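Local coordinates for Sensory/regulatory protein rpfC (Xanthomonas campestris pv. campestris, PDB 3M6M), which is a sensory/regulatory protein whose magnesium-binding receiver domain probably takes part in phosphotransfer during two-component signalling, at residues R16-D21 with D60-D65; V64-P69 with V95-V100; M76-R81 with E109-R114. All blocks are in the same frame, centred on the assembly; numbering follows the deposited sequence.

Interaction 1 of 3, residues R16-D21 with D60-D65; sequences RMLVAD and DAVIVD. With MG (magnesium ion), chain T.
Arg-16 opens the pairing with two bonds to Asp-60. Its backbone N donates to Asp-60 OD2 (2.9 Å), reaching that oxygen on its anti side and 23° out of the carboxylate plane, while its O accepts from Asp-60 N. Asp-60 can close this clasp because its CG lies beside its own backbone N (chi1 -73°). Met-17 then bends at its second torsion and lays SD 3.8 Å from Ala-61 CB. Leu-18 works through its backbone: N donates to Ala-61 O, and O accepts from Ile-63 N (2.8 Å). Such parallel pairing forms the middle of the CheY-like receiver fold, a parallel sheet in the strand order 2-1-3-4-5. Val-19 turns CG2 toward Ile-63 CD1 (4.3 Å) on the Met-17 face. Ala-20 brings CB to Val-64 CG2 (4.1 Å) on the other face, which helix 47-56 overlies through Val-50, and its N and O bond Ile-63 O and Asp-65 N. Past the strand end, the carboxylates of Asp-21 and Asp-65 lie face to face as like charges, their planes 6° apart and Asp-21 OD2 3.3 Å from Asp-65 CG. Lys-119, in salt bridges with Asp-21 OD2 and Asp-65 OD1, probably offsets their repulsion. Asp-65 OD2 binds the magnesium ion in the acidic cluster at the C-terminal strand ends, the receiver-domain metal site, and Asp-21 OD1 takes the N-H of His-23.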
ATOM      1  N   ARG D  16     -24.904 -11.450 -39.288  1.00 73.12           N
ATOM      2  CA  ARG D  16     -25.675 -12.421 -38.518  1.00 71.70           C
ATOM      3  C   ARG D  16     -25.915 -11.860 -37.115  1.00 68.38           C
ATOM      4  O   ARG D  16     -24.973 -11.650 -36.346  1.00 66.89           O
ATOM      5  CB  ARG D  16     -24.937 -13.761 -38.465  1.00 72.57           C
ATOM      6  CG  ARG D  16     -25.846 -14.980 -38.505  1.00 73.85           C
ATOM      7  CD  ARG D  16     -25.100 -16.201 -39.033  1.00 76.67           C
ATOM      8  NE  ARG D  16     -25.992 -17.338 -39.257  1.00 78.71           N
ATOM      9  CZ  ARG D  16     -26.109 -18.385 -38.441  1.00 78.23           C
ATOM     10  NH1 ARG D  16     -25.387 -18.460 -37.329  1.00 75.88           N
ATOM     11  NH2 ARG D  16     -26.953 -19.364 -38.742  1.00 80.32           N
ATOM     12  N   MET D  17     -27.182 -11.609 -36.797  1.00 67.36           N
ATOM     13  CA  MET D  17     -27.547 -10.893 -35.575  1.00 64.64           C
ATOM     14  C   MET D  17     -28.246 -11.763 -34.539  1.00 63.17           C
ATOM     15  O   MET D  17     -29.101 -12.585 -34.873  1.00 64.25           O
ATOM     16  CB  MET D  17     -28.424  -9.682 -35.903  1.00 64.92           C
ATOM     17  CG  MET D  17     -27.700  -8.563 -36.622  1.00 65.97           C
ATOM     18  SD  MET D  17     -26.513  -7.727 -35.561  1.00 64.74           S
ATOM     19  CE  MET D  17     -25.649  -6.729 -36.765  1.00 66.74           C
ATOM     20  N   LEU D  18     -27.870 -11.564 -33.279  1.00 60.85           N
ATOM     21  CA  LEU D  18     -28.510 -12.231 -32.155  1.00 59.55           C
ATOM     22  C   LEU D  18     -29.084 -11.184 -31.203  1.00 57.93           C
ATOM     23  O   LEU D  18     -28.372 -10.288 -30.748  1.00 56.88           O
ATOM     24  CB  LEU D  18     -27.519 -13.153 -31.437  1.00 58.93           C
ATOM     25  CG  LEU D  18     -28.019 -14.080 -30.322  1.00 58.24           C
ATOM     26  CD1 LEU D  18     -29.202 -14.940 -30.757  1.00 59.11           C
ATOM     27  CD2 LEU D  18     -26.879 -14.956 -29.842  1.00 58.02           C
ATOM     28  N   VAL D  19     -30.379 -11.300 -30.924  1.00 57.91           N
ATOM     29  CA  VAL D  19     -31.098 -10.304 -30.134  1.00 56.97           C
ATOM     30  C   VAL D  19     -31.732 -10.940 -28.900  1.00 56.43           C
ATOM     31  O   VAL D  19     -32.353 -12.001 -28.990  1.00 57.21           O
ATOM     32  CB  VAL D  19     -32.186  -9.584 -30.980  1.00 58.00           C
ATOM     33  CG1 VAL D  19     -32.907  -8.531 -30.154  1.00 57.30           C
ATOM     34  CG2 VAL D  19     -31.574  -8.944 -32.220  1.00 58.81           C
ATOM     35  N   ALA D  20     -31.565 -10.285 -27.753  1.00 55.37           N
ATOM     36  CA  ALA D  20     -32.183 -10.732 -26.507  1.00 55.27           C
ATOM     37  C   ALA D  20     -32.998  -9.626 -25.836  1.00 55.18           C
ATOM     38  O   ALA D  20     -32.480  -8.549 -25.539  1.00 54.48           O
ATOM     39  CB  ALA D  20     -31.133 -11.279 -25.550  1.00 54.61           C
ATOM     40  N   ASP D  21     -34.279  -9.912 -25.616  1.00 56.16           N
ATOM     41  CA  ASP D  21     -35.179  -9.041 -24.861  1.00 56.54           C
ATOM     42  C   ASP D  21     -36.309  -9.885 -24.284  1.00 57.76           C
ATOM     43  O   ASP D  21     -36.844 -10.763 -24.968  1.00 58.61           O
ATOM     44  CB  ASP D  21     -35.743  -7.928 -25.748  1.00 56.90           C
ATOM     45  CG  ASP D  21     -36.400  -6.820 -24.946  1.00 57.23           C
ATOM     46  OD1 ASP D  21     -37.426  -7.079 -24.279  1.00 58.15           O
ATOM     47  OD2 ASP D  21     -35.897  -5.679 -24.995  1.00 57.08           O
ATOM     48  N   ASP D  60     -22.199 -12.186 -35.739  1.00 58.77           N
ATOM     49  CA  ASP D  60     -21.392 -10.996 -36.002  1.00 58.94           C
ATOM     50  C   ASP D  60     -21.514  -9.949 -34.898  1.00 56.59           C
ATOM     51  O   ASP D  60     -20.556  -9.231 -34.613  1.00 56.50           O
ATOM     52  CB  ASP D  60     -21.745 -10.391 -37.363  1.00 61.15           C
ATOM     53  CG  ASP D  60     -21.226 -11.222 -38.526  1.00 64.14           C
ATOM     54  OD1 ASP D  60     -20.061 -11.677 -38.468  1.00 64.78           O
ATOM     55  OD2 ASP D  60     -21.980 -11.415 -39.503  1.00 66.00           O
ATOM     56  N   ALA D  61     -22.694  -9.874 -34.284  1.00 54.96           N
ATOM     57  CA  ALA D  61     -22.963  -8.927 -33.204  1.00 52.99           C
ATOM     58  C   ALA D  61     -24.161  -9.370 -32.373  1.00 51.55           C
ATOM     59  O   ALA D  61     -25.088  -9.997 -32.892  1.00 52.18           O
ATOM     60  CB  ALA D  61     -23.193  -7.523 -33.762  1.00 53.67           C
ATOM     61  N   VAL D  62     -24.133  -9.035 -31.085  1.00 49.86           N
ATOM     62  CA  VAL D  62     -25.222  -9.356 -30.162  1.00 48.58           C
ATOM     63  C   VAL D  62     -25.856  -8.072 -29.621  1.00 47.78           C
ATOM     64  O   VAL D  62     -25.160  -7.199 -29.097  1.00 47.42           O
ATOM     65  CB  VAL D  62     -24.739 -10.241 -28.977  1.00 47.84           C
ATOM     66  CG1 VAL D  62     -25.875 -10.506 -27.992  1.00 47.09           C
ATOM     67  CG2 VAL D  62     -24.149 -11.561 -29.479  1.00 48.71           C
ATOM     68  N   ILE D  63     -27.174  -7.963 -29.767  1.00 47.59           N
ATOM     69  CA  ILE D  63     -27.935  -6.864 -29.178  1.00 46.87           C
ATOM     70  C   ILE D  63     -28.698  -7.381 -27.964  1.00 45.93           C
ATOM     71  O   ILE D  63     -29.592  -8.220 -28.095  1.00 46.27           O
ATOM     72  CB  ILE D  63     -28.928  -6.227 -30.182  1.00 47.95           C
ATOM     73  CG1 ILE D  63     -28.217  -5.851 -31.488  1.00 49.16           C
ATOM     74  CG2 ILE D  63     -29.601  -5.009 -29.553  1.00 47.48           C
ATOM     75  CD1 ILE D  63     -29.149  -5.431 -32.616  1.00 50.57           C
ATOM     76  N   VAL D  64     -28.335  -6.880 -26.786  1.00 44.98           N
ATOM     77  CA  VAL D  64     -28.925  -7.343 -25.532  1.00 44.31           C
ATOM     78  C   VAL D  64     -29.716  -6.247 -24.806  1.00 44.27           C
ATOM     79  O   VAL D  64     -29.302  -5.087 -24.765  1.00 44.37           O
ATOM     80  CB  VAL D  64     -27.851  -7.978 -24.592  1.00 43.93           C
ATOM     81  CG1 VAL D  64     -26.921  -6.918 -23.993  1.00 43.53           C
ATOM     82  CG2 VAL D  64     -28.510  -8.807 -23.496  1.00 44.02           C
ATOM     83  N   ASP D  65     -30.864  -6.630 -24.253  1.00 44.29           N
ATOM     84  CA  ASP D  65     -31.642  -5.758 -23.382  1.00 44.43           C
ATOM     85  C   ASP D  65     -30.999  -5.765 -22.003  1.00 44.20           C
ATOM     86  O   ASP D  65     -30.683  -6.832 -21.466  1.00 44.15           O
ATOM     87  CB  ASP D  65     -33.095  -6.244 -23.304  1.00 45.09           C
ATOM     88  CG  ASP D  65     -33.953  -5.415 -22.357  1.00 45.95           C
ATOM     89  OD1 ASP D  65     -33.749  -4.184 -22.255  1.00 46.57           O
ATOM     90  OD2 ASP D  65     -34.853  -6.001 -21.718  1.00 46.94           O
TER
HETATM   91 MG    MG T 591     -36.647  -5.519 -20.292  1.00 53.59          MG

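Interaction 2 of 3, residues V64-P69 with V95-V100; sequences VDLHMP and VLSADV. With MG (magnesium ion), chain T.
Val-64 and Leu-66 grip Leu-96 between them in the beta-alpha-beta unit formed by strand 61-65, helix 73-85 and strand 93-97. Two backbone bonds hold the parallel strand ends: Leu-96 N to Val-64 O, and Leu-66 N to Leu-96 O, each 2.7 Å. Apolar packing follows on one face, where Val-64 CG1 rests against Val-95 CG2 (4.0 Å), the two side chains running alongside each other. The other branch, Val-95 CG1, stands opposite its backbone N (chi1 -169°) and meets Leu-66 CB at 3.7 Å. Leu-66 CB also presses on Ser-97 CB (3.5 Å), as its chain heads for Ala-104 and Cys-108 of helix 102-110. Polar contacts gather at the strand ends and the loops after them. Ser-97, where receiver domains commonly carry a switch serine or threonine, donates OG to a lone pair of Asp-99 O (2.6 Å). Asp-65 OD2 and the backbone O of His-67 bind the magnesium ion, each at 2.3 Å, with Asp-22 OD1 as third ligand; Asp-65 OD1 is salt-bridged to Lys-119. Asp-99 OD2 is hydrogen-bonded to Thr-101 OG1. Its other oxygen, OD1, comes to the edge of the His-67 ring, 3.2 Å from CE1, with carboxylate and ring only 17° from coplanar.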
ATOM      1  N   VAL D  64     -28.335  -6.880 -26.786  1.00 44.98           N
ATOM      2  CA  VAL D  64     -28.925  -7.343 -25.532  1.00 44.31           C
ATOM      3  C   VAL D  64     -29.716  -6.247 -24.806  1.00 44.27           C
ATOM      4  O   VAL D  64     -29.302  -5.087 -24.765  1.00 44.37           O
ATOM      5  CB  VAL D  64     -27.851  -7.978 -24.592  1.00 43.93           C
ATOM      6  CG1 VAL D  64     -26.921  -6.918 -23.993  1.00 43.53           C
ATOM      7  CG2 VAL D  64     -28.510  -8.807 -23.496  1.00 44.02           C
ATOM      8  N   ASP D  65     -30.864  -6.630 -24.253  1.00 44.29           N
ATOM      9  CA  ASP D  65     -31.642  -5.758 -23.382  1.00 44.43           C
ATOM     10  C   ASP D  65     -30.999  -5.765 -22.003  1.00 44.20           C
ATOM     11  O   ASP D  65     -30.683  -6.832 -21.466  1.00 44.15           O
ATOM     12  CB  ASP D  65     -33.095  -6.244 -23.304  1.00 45.09           C
ATOM     13  CG  ASP D  65     -33.953  -5.415 -22.357  1.00 45.95           C
ATOM     14  OD1 ASP D  65     -33.749  -4.184 -22.255  1.00 46.57           O
ATOM     15  OD2 ASP D  65     -34.853  -6.001 -21.718  1.00 46.94           O
ATOM     16  N   LEU D  66     -30.800  -4.578 -21.435  1.00 44.29           N
ATOM     17  CA  LEU D  66     -30.150  -4.459 -20.133  1.00 44.47           C
ATOM     18  C   LEU D  66     -30.965  -5.099 -19.015  1.00 45.08           C
ATOM     19  O   LEU D  66     -30.433  -5.898 -18.246  1.00 45.13           O
ATOM     20  CB  LEU D  66     -29.825  -2.999 -19.799  1.00 45.03           C
ATOM     21  CG  LEU D  66     -29.133  -2.694 -18.461  1.00 45.85           C
ATOM     22  CD1 LEU D  66     -27.814  -3.454 -18.287  1.00 44.83           C
ATOM     23  CD2 LEU D  66     -28.913  -1.195 -18.308  1.00 46.54           C
ATOM     24  N   HIS D  67     -32.247  -4.759 -18.930  1.00 45.76           N
ATOM     25  CA  HIS D  67     -33.074  -5.247 -17.830  1.00 46.93           C
ATOM     26  C   HIS D  67     -33.978  -6.412 -18.211  1.00 46.86           C
ATOM     27  O   HIS D  67     -35.004  -6.244 -18.874  1.00 47.13           O
ATOM     28  CB  HIS D  67     -33.845  -4.101 -17.171  1.00 48.29           C
ATOM     29  CG  HIS D  67     -32.959  -3.132 -16.452  1.00 49.32           C
ATOM     30  ND1 HIS D  67     -32.696  -1.867 -16.931  1.00 49.80           N
ATOM     31  CD2 HIS D  67     -32.253  -3.254 -15.304  1.00 50.54           C
ATOM     32  CE1 HIS D  67     -31.878  -1.245 -16.100  1.00 50.99           C
ATOM     33  NE2 HIS D  67     -31.591  -2.067 -15.105  1.00 51.23           N
ATOM     34  N   MET D  68     -33.555  -7.598 -17.785  1.00 46.79           N
ATOM     35  CA  MET D  68     -34.304  -8.837 -17.966  1.00 47.31           C
ATOM     36  C   MET D  68     -34.280  -9.584 -16.636  1.00 48.56           C
ATOM     37  O   MET D  68     -33.307  -9.469 -15.892  1.00 48.59           O
ATOM     38  CB  MET D  68     -33.668  -9.702 -19.060  1.00 46.12           C
ATOM     39  CG  MET D  68     -33.616  -9.059 -20.445  1.00 45.37           C
ATOM     40  SD  MET D  68     -32.804 -10.073 -21.704  1.00 44.75           S
ATOM     41  CE  MET D  68     -31.124 -10.118 -21.084  1.00 43.57           C
ATOM     42  N   PRO D  69     -35.351 -10.342 -16.325  1.00 50.00           N
ATOM     43  CA  PRO D  69     -35.369 -11.137 -15.091  1.00 51.63           C
ATOM     44  C   PRO D  69     -34.382 -12.305 -15.133  1.00 51.20           C
ATOM     45  O   PRO D  69     -34.025 -12.772 -16.217  1.00 49.96           O
ATOM     46  CB  PRO D  69     -36.811 -11.670 -15.032  1.00 53.26           C
ATOM     47  CG  PRO D  69     -37.593 -10.809 -15.978  1.00 52.71           C
ATOM     48  CD  PRO D  69     -36.627 -10.441 -17.055  1.00 50.54           C
ATOM     49  N   VAL D  95     -25.689  -2.904 -25.949  1.00 51.19           N
ATOM     50  CA  VAL D  95     -26.740  -2.941 -24.934  1.00 51.23           C
ATOM     51  C   VAL D  95     -27.869  -1.952 -25.250  1.00 52.15           C
ATOM     52  O   VAL D  95     -27.622  -0.842 -25.730  1.00 52.90           O
ATOM     53  CB  VAL D  95     -26.166  -2.678 -23.512  1.00 51.28           C
ATOM     54  CG1 VAL D  95     -27.206  -2.982 -22.440  1.00 51.17           C
ATOM     55  CG2 VAL D  95     -24.921  -3.523 -23.271  1.00 50.82           C
ATOM     56  N   LEU D  96     -29.103  -2.380 -24.987  1.00 52.44           N
ATOM     57  CA  LEU D  96     -30.288  -1.534 -25.127  1.00 53.61           C
ATOM     58  C   LEU D  96     -31.061  -1.460 -23.819  1.00 54.16           C
ATOM     59  O   LEU D  96     -31.255  -2.478 -23.149  1.00 53.72           O
ATOM     60  CB  LEU D  96     -31.219  -2.077 -26.213  1.00 53.76           C
ATOM     61  CG  LEU D  96     -30.896  -1.940 -27.701  1.00 54.50           C
ATOM     62  CD1 LEU D  96     -32.056  -2.498 -28.510  1.00 55.06           C
ATOM     63  CD2 LEU D  96     -30.624  -0.497 -28.099  1.00 55.49           C
ATOM     64  N   SER D  97     -31.505  -0.255 -23.463  1.00 55.60           N
ATOM     65  CA  SER D  97     -32.404  -0.055 -22.319  1.00 56.79           C
ATOM     66  C   SER D  97     -33.090   1.307 -22.338  1.00 58.44           C
ATOM     67  O   SER D  97     -32.645   2.232 -23.024  1.00 59.02           O
ATOM     68  CB  SER D  97     -31.668  -0.247 -20.987  1.00 56.77           C
ATOM     69  OG  SER D  97     -30.562   0.626 -20.882  1.00 57.43           O
ATOM     70  N   ALA D  98     -34.185   1.410 -21.586  1.00 59.72           N
ATOM     71  CA  ALA D  98     -34.825   2.692 -21.308  1.00 61.68           C
ATOM     72  C   ALA D  98     -34.074   3.394 -20.177  1.00 62.84           C
ATOM     73  O   ALA D  98     -34.263   4.589 -19.937  1.00 64.39           O
ATOM     74  CB  ALA D  98     -36.282   2.490 -20.943  1.00 62.51           C
ATOM     75  N   ASP D  99     -33.229   2.628 -19.488  1.00 62.49           N
ATOM     76  CA  ASP D  99     -32.297   3.149 -18.493  1.00 63.69           C
ATOM     77  C   ASP D  99     -31.100   3.762 -19.213  1.00 63.70           C
ATOM     78  O   ASP D  99     -30.347   3.064 -19.896  1.00 62.30           O
ATOM     79  CB  ASP D  99     -31.835   2.019 -17.562  1.00 63.16           C
ATOM     80  CG  ASP D  99     -31.040   2.519 -16.357  1.00 64.49           C
ATOM     81  OD1 ASP D  99     -30.602   1.670 -15.554  1.00 64.14           O
ATOM     82  OD2 ASP D  99     -30.851   3.744 -16.203  1.00 65.87           O
ATOM     83  N   VAL D 100     -30.937   5.072 -19.056  1.00 65.70           N
ATOM     84  CA  VAL D 100     -29.868   5.810 -19.723  1.00 66.38           C
ATOM     85  C   VAL D 100     -29.008   6.568 -18.696  1.00 68.29           C
ATOM     86  O   VAL D 100     -28.273   7.502 -19.035  1.00 69.50           O
ATOM     87  CB  VAL D 100     -30.446   6.736 -20.849  1.00 67.14           C
ATOM     88  CG1 VAL D 100     -31.127   7.982 -20.268  1.00 69.23           C
ATOM     89  CG2 VAL D 100     -29.372   7.101 -21.877  1.00 67.42           C
TER
HETATM   90 MG    MG T 591     -36.647  -5.519 -20.292  1.00 53.59          MG

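Interaction 3 of 3, residues M76-R81 with E109-R114; sequences MLKQLR and EQAGAR
Arg-81 reaches the turn at Gln-110 to Gly-112 by starting extended, its CG opposite the backbone N (chi1 177°), and then folding at chi2 (94°) and chi3 (88°). Those two bends lay its guanidinium beside the chain where helix 102-110 ends. NH2 meets Gln-110 O edge-on, the oxygen lying near the guanidinium plane; the modelled bond is weak, and its 2.5 Å length makes its details doubtful. One face of the guanidinium lies over the backbone of Ala-111 and Gly-112, NH2 being 3.3 Å from Ala-111 C. Gly-112, with positive phi, ends the helix in a Schellman motif with two bonds back into the last turn, and the chain goes on to strand 115-118. In the receiver fold this brings the end of helix 102-110 against the flank of its neighbour, helix 73-85. One turn earlier on helix 73-85 the packing is apolar. Ala-111 CB rests against both Leu-77 CB (3.8 Å) and Lys-78 CG (4.0 Å), while Leu-77 goes on to meet Ala-113 CB with its CG (4.1 Å). Leu-77 also packs on Val-93 and Ala-113 on Val-95, both in the sheet. Beyond the two segments, Lys-78 NZ forms a salt bridge with an acidic side chain of one other protein chain and a hydrogen bond to the backbone of another.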
ATOM      1  N   MET D  76     -24.325 -10.904 -18.473  1.00 43.39           N
ATOM      2  CA  MET D  76     -23.961 -11.529 -19.730  1.00 42.82           C
ATOM      3  C   MET D  76     -22.603 -11.002 -20.191  1.00 42.45           C
ATOM      4  O   MET D  76     -21.720 -11.786 -20.531  1.00 42.60           O
ATOM      5  CB  MET D  76     -25.043 -11.263 -20.773  1.00 42.48           C
ATOM      6  CG  MET D  76     -25.107 -12.293 -21.876  1.00 42.98           C
ATOM      7  SD  MET D  76     -25.985 -11.651 -23.304  1.00 44.65           S
ATOM      8  CE  MET D  76     -24.849 -10.385 -23.881  1.00 43.70           C
ATOM      9  N   LEU D  77     -22.437  -9.679 -20.160  1.00 42.20           N
ATOM     10  CA  LEU D  77     -21.166  -9.035 -20.496  1.00 42.22           C
ATOM     11  C   LEU D  77     -20.017  -9.546 -19.634  1.00 42.73           C
ATOM     12  O   LEU D  77     -18.949  -9.871 -20.153  1.00 43.01           O
ATOM     13  CB  LEU D  77     -21.269  -7.508 -20.376  1.00 42.39           C
ATOM     14  CG  LEU D  77     -21.650  -6.635 -21.584  1.00 42.42           C
ATOM     15  CD1 LEU D  77     -20.903  -7.045 -22.854  1.00 42.39           C
ATOM     16  CD2 LEU D  77     -23.144  -6.618 -21.827  1.00 41.99           C
ATOM     17  N   LYS D  78     -20.244  -9.620 -18.324  1.00 43.17           N
ATOM     18  CA  LYS D  78     -19.227 -10.090 -17.381  1.00 44.11           C
ATOM     19  C   LYS D  78     -18.929 -11.579 -17.554  1.00 44.00           C
ATOM     20  O   LYS D  78     -17.794 -12.020 -17.372  1.00 44.61           O
ATOM     21  CB  LYS D  78     -19.631  -9.776 -15.936  1.00 45.13           C
ATOM     22  CG  LYS D  78     -19.532  -8.295 -15.580  1.00 46.27           C
ATOM     23  CD  LYS D  78     -19.444  -8.072 -14.074  1.00 48.73           C
ATOM     24  CE  LYS D  78     -18.821  -6.714 -13.754  1.00 50.03           C
ATOM     25  NZ  LYS D  78     -18.457  -6.577 -12.312  1.00 52.20           N
ATOM     26  N   GLN D  79     -19.954 -12.345 -17.914  1.00 43.38           N
ATOM     27  CA  GLN D  79     -19.784 -13.762 -18.217  1.00 43.58           C
ATOM     28  C   GLN D  79     -19.070 -13.994 -19.547  1.00 43.29           C
ATOM     29  O   GLN D  79     -18.255 -14.909 -19.662  1.00 43.92           O
ATOM     30  CB  GLN D  79     -21.124 -14.490 -18.190  1.00 43.43           C
ATOM     31  CG  GLN D  79     -21.582 -14.811 -16.783  1.00 44.11           C
ATOM     32  CD  GLN D  79     -22.375 -16.092 -16.697  1.00 44.36           C
ATOM     33  OE1 GLN D  79     -23.256 -16.223 -15.854  1.00 44.98           O
ATOM     34  NE2 GLN D  79     -22.060 -17.054 -17.562  1.00 44.57           N
ATOM     35  N   LEU D  80     -19.370 -13.160 -20.538  1.00 42.42           N
ATOM     36  CA  LEU D  80     -18.705 -13.240 -21.833  1.00 42.61           C
ATOM     37  C   LEU D  80     -17.229 -12.864 -21.748  1.00 43.23           C
ATOM     38  O   LEU D  80     -16.397 -13.485 -22.409  1.00 44.08           O
ATOM     39  CB  LEU D  80     -19.420 -12.379 -22.880  1.00 42.01           C
ATOM     40  CG  LEU D  80     -20.654 -12.998 -23.538  1.00 41.99           C
ATOM     41  CD1 LEU D  80     -21.360 -11.973 -24.413  1.00 41.88           C
ATOM     42  CD2 LEU D  80     -20.292 -14.243 -24.352  1.00 42.80           C
ATOM     43  N   ARG D  81     -16.914 -11.860 -20.931  1.00 43.10           N
ATOM     44  CA  ARG D  81     -15.531 -11.417 -20.736  1.00 44.01           C
ATOM     45  C   ARG D  81     -14.609 -12.573 -20.316  1.00 44.56           C
ATOM     46  O   ARG D  81     -13.540 -12.755 -20.902  1.00 45.33           O
ATOM     47  CB  ARG D  81     -15.462 -10.262 -19.724  1.00 44.37           C
ATOM     48  CG  ARG D  81     -14.048  -9.784 -19.402  1.00 46.87           C
ATOM     49  CD  ARG D  81     -13.624  -8.604 -20.266  1.00 49.31           C
ATOM     50  NE  ARG D  81     -14.014  -7.329 -19.663  1.00 51.14           N
ATOM     51  CZ  ARG D  81     -13.862  -6.137 -20.236  1.00 51.99           C
ATOM     52  NH1 ARG D  81     -13.324  -6.031 -21.446  1.00 52.77           N
ATOM     53  NH2 ARG D  81     -14.251  -5.044 -19.595  1.00 52.12           N
ATOM     54  N   GLU D 109     -19.909  -0.271 -19.967  1.00 63.39           N
ATOM     55  CA  GLU D 109     -18.647   0.112 -20.611  1.00 64.69           C
ATOM     56  C   GLU D 109     -17.455  -0.589 -19.956  1.00 65.21           C
ATOM     57  O   GLU D 109     -16.563  -1.079 -20.649  1.00 65.24           O
ATOM     58  CB  GLU D 109     -18.460   1.637 -20.592  1.00 66.47           C
ATOM     59  CG  GLU D 109     -17.222   2.130 -21.351  1.00 68.35           C
ATOM     60  CD  GLU D 109     -17.054   3.647 -21.331  1.00 71.32           C
ATOM     61  OE1 GLU D 109     -17.315   4.279 -20.282  1.00 72.67           O
ATOM     62  OE2 GLU D 109     -16.645   4.207 -22.370  1.00 72.44           O
ATOM     63  N   GLN D 110     -17.460  -0.641 -18.624  1.00 66.10           N
ATOM     64  CA  GLN D 110     -16.418  -1.315 -17.846  1.00 67.06           C
ATOM     65  C   GLN D 110     -16.429  -2.829 -18.060  1.00 65.73           C
ATOM     66  O   GLN D 110     -15.389  -3.480 -17.960  1.00 66.15           O
ATOM     67  CB  GLN D 110     -16.566  -1.005 -16.350  1.00 68.43           C
ATOM     68  CG  GLN D 110     -16.386   0.464 -15.967  1.00 70.84           C
ATOM     69  CD  GLN D 110     -14.937   0.866 -15.762  1.00 73.56           C
ATOM     70  OE1 GLN D 110     -14.520   1.167 -14.641  1.00 76.01           O
ATOM     71  NE2 GLN D 110     -14.160   0.878 -16.843  1.00 73.43           N
ATOM     72  N   ALA D 111     -17.608  -3.377 -18.353  1.00 64.43           N
ATOM     73  CA  ALA D 111     -17.779  -4.812 -18.572  1.00 63.42           C
ATOM     74  C   ALA D 111     -17.544  -5.228 -20.028  1.00 62.81           C
ATOM     75  O   ALA D 111     -17.732  -6.394 -20.387  1.00 62.09           O
ATOM     76  CB  ALA D 111     -19.156  -5.262 -18.096  1.00 62.67           C
ATOM     77  N   GLY D 112     -17.140  -4.272 -20.861  1.00 63.41           N
ATOM     78  CA  GLY D 112     -16.741  -4.561 -22.237  1.00 63.58           C
ATOM     79  C   GLY D 112     -17.813  -4.405 -23.301  1.00 63.09           C
ATOM     80  O   GLY D 112     -17.659  -4.915 -24.411  1.00 63.04           O
ATOM     81  N   ALA D 113     -18.897  -3.706 -22.971  1.00 63.04           N
ATOM     82  CA  ALA D 113     -19.940  -3.400 -23.949  1.00 63.05           C
ATOM     83  C   ALA D 113     -19.425  -2.378 -24.956  1.00 64.39           C
ATOM     84  O   ALA D 113     -18.925  -1.316 -24.574  1.00 65.42           O
ATOM     85  CB  ALA D 113     -21.196  -2.888 -23.259  1.00 62.68           C
ATOM     86  N   ARG D 114     -19.544  -2.709 -26.237  1.00 64.85           N
ATOM     87  CA  ARG D 114     -19.013  -1.864 -27.305  1.00 66.70           C
ATOM     88  C   ARG D 114     -19.871  -0.635 -27.600  1.00 67.40           C
ATOM     89  O   ARG D 114     -19.352   0.398 -28.031  1.00 68.97           O
ATOM     90  CB  ARG D 114     -18.785  -2.677 -28.579  1.00 67.20           C
ATOM     91  CG  ARG D 114     -17.540  -3.546 -28.534  1.00 67.91           C
ATOM     92  CD  ARG D 114     -17.148  -4.016 -29.922  1.00 70.27           C
ATOM     93  NE  ARG D 114     -16.560  -2.948 -30.732  1.00 72.62           N
ATOM     94  CZ  ARG D 114     -15.255  -2.772 -30.922  1.00 74.25           C
ATOM     95  NH1 ARG D 114     -14.375  -3.594 -30.362  1.00 74.04           N
ATOM     96  NH2 ARG D 114     -14.828  -1.770 -31.678  1.00 76.24           N
TER

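In the fold
Interactions 1 and 2 share Val-64 and Asp-65: strand 61-65 is paired on one flank by interaction 1 and on the other by interaction 2. Both are buried and rest on parallel backbone bonds plus aliphatic packing, yet interaction 1 runs the length of its strands and reaches the magnesium ion only at its end through Asp-65, while interaction 2 holds only strand ends and passes into the metal-binding loop. Interaction 3 joins a helix to the turn after the next helix; it is only partly buried, relies on small apolar contacts and an arginine, and borders other chains. Met-76 SD on Val-64 CG2 and Ala-113 CB on Val-95 CG2, each 3.8 Å, join them to the sheet.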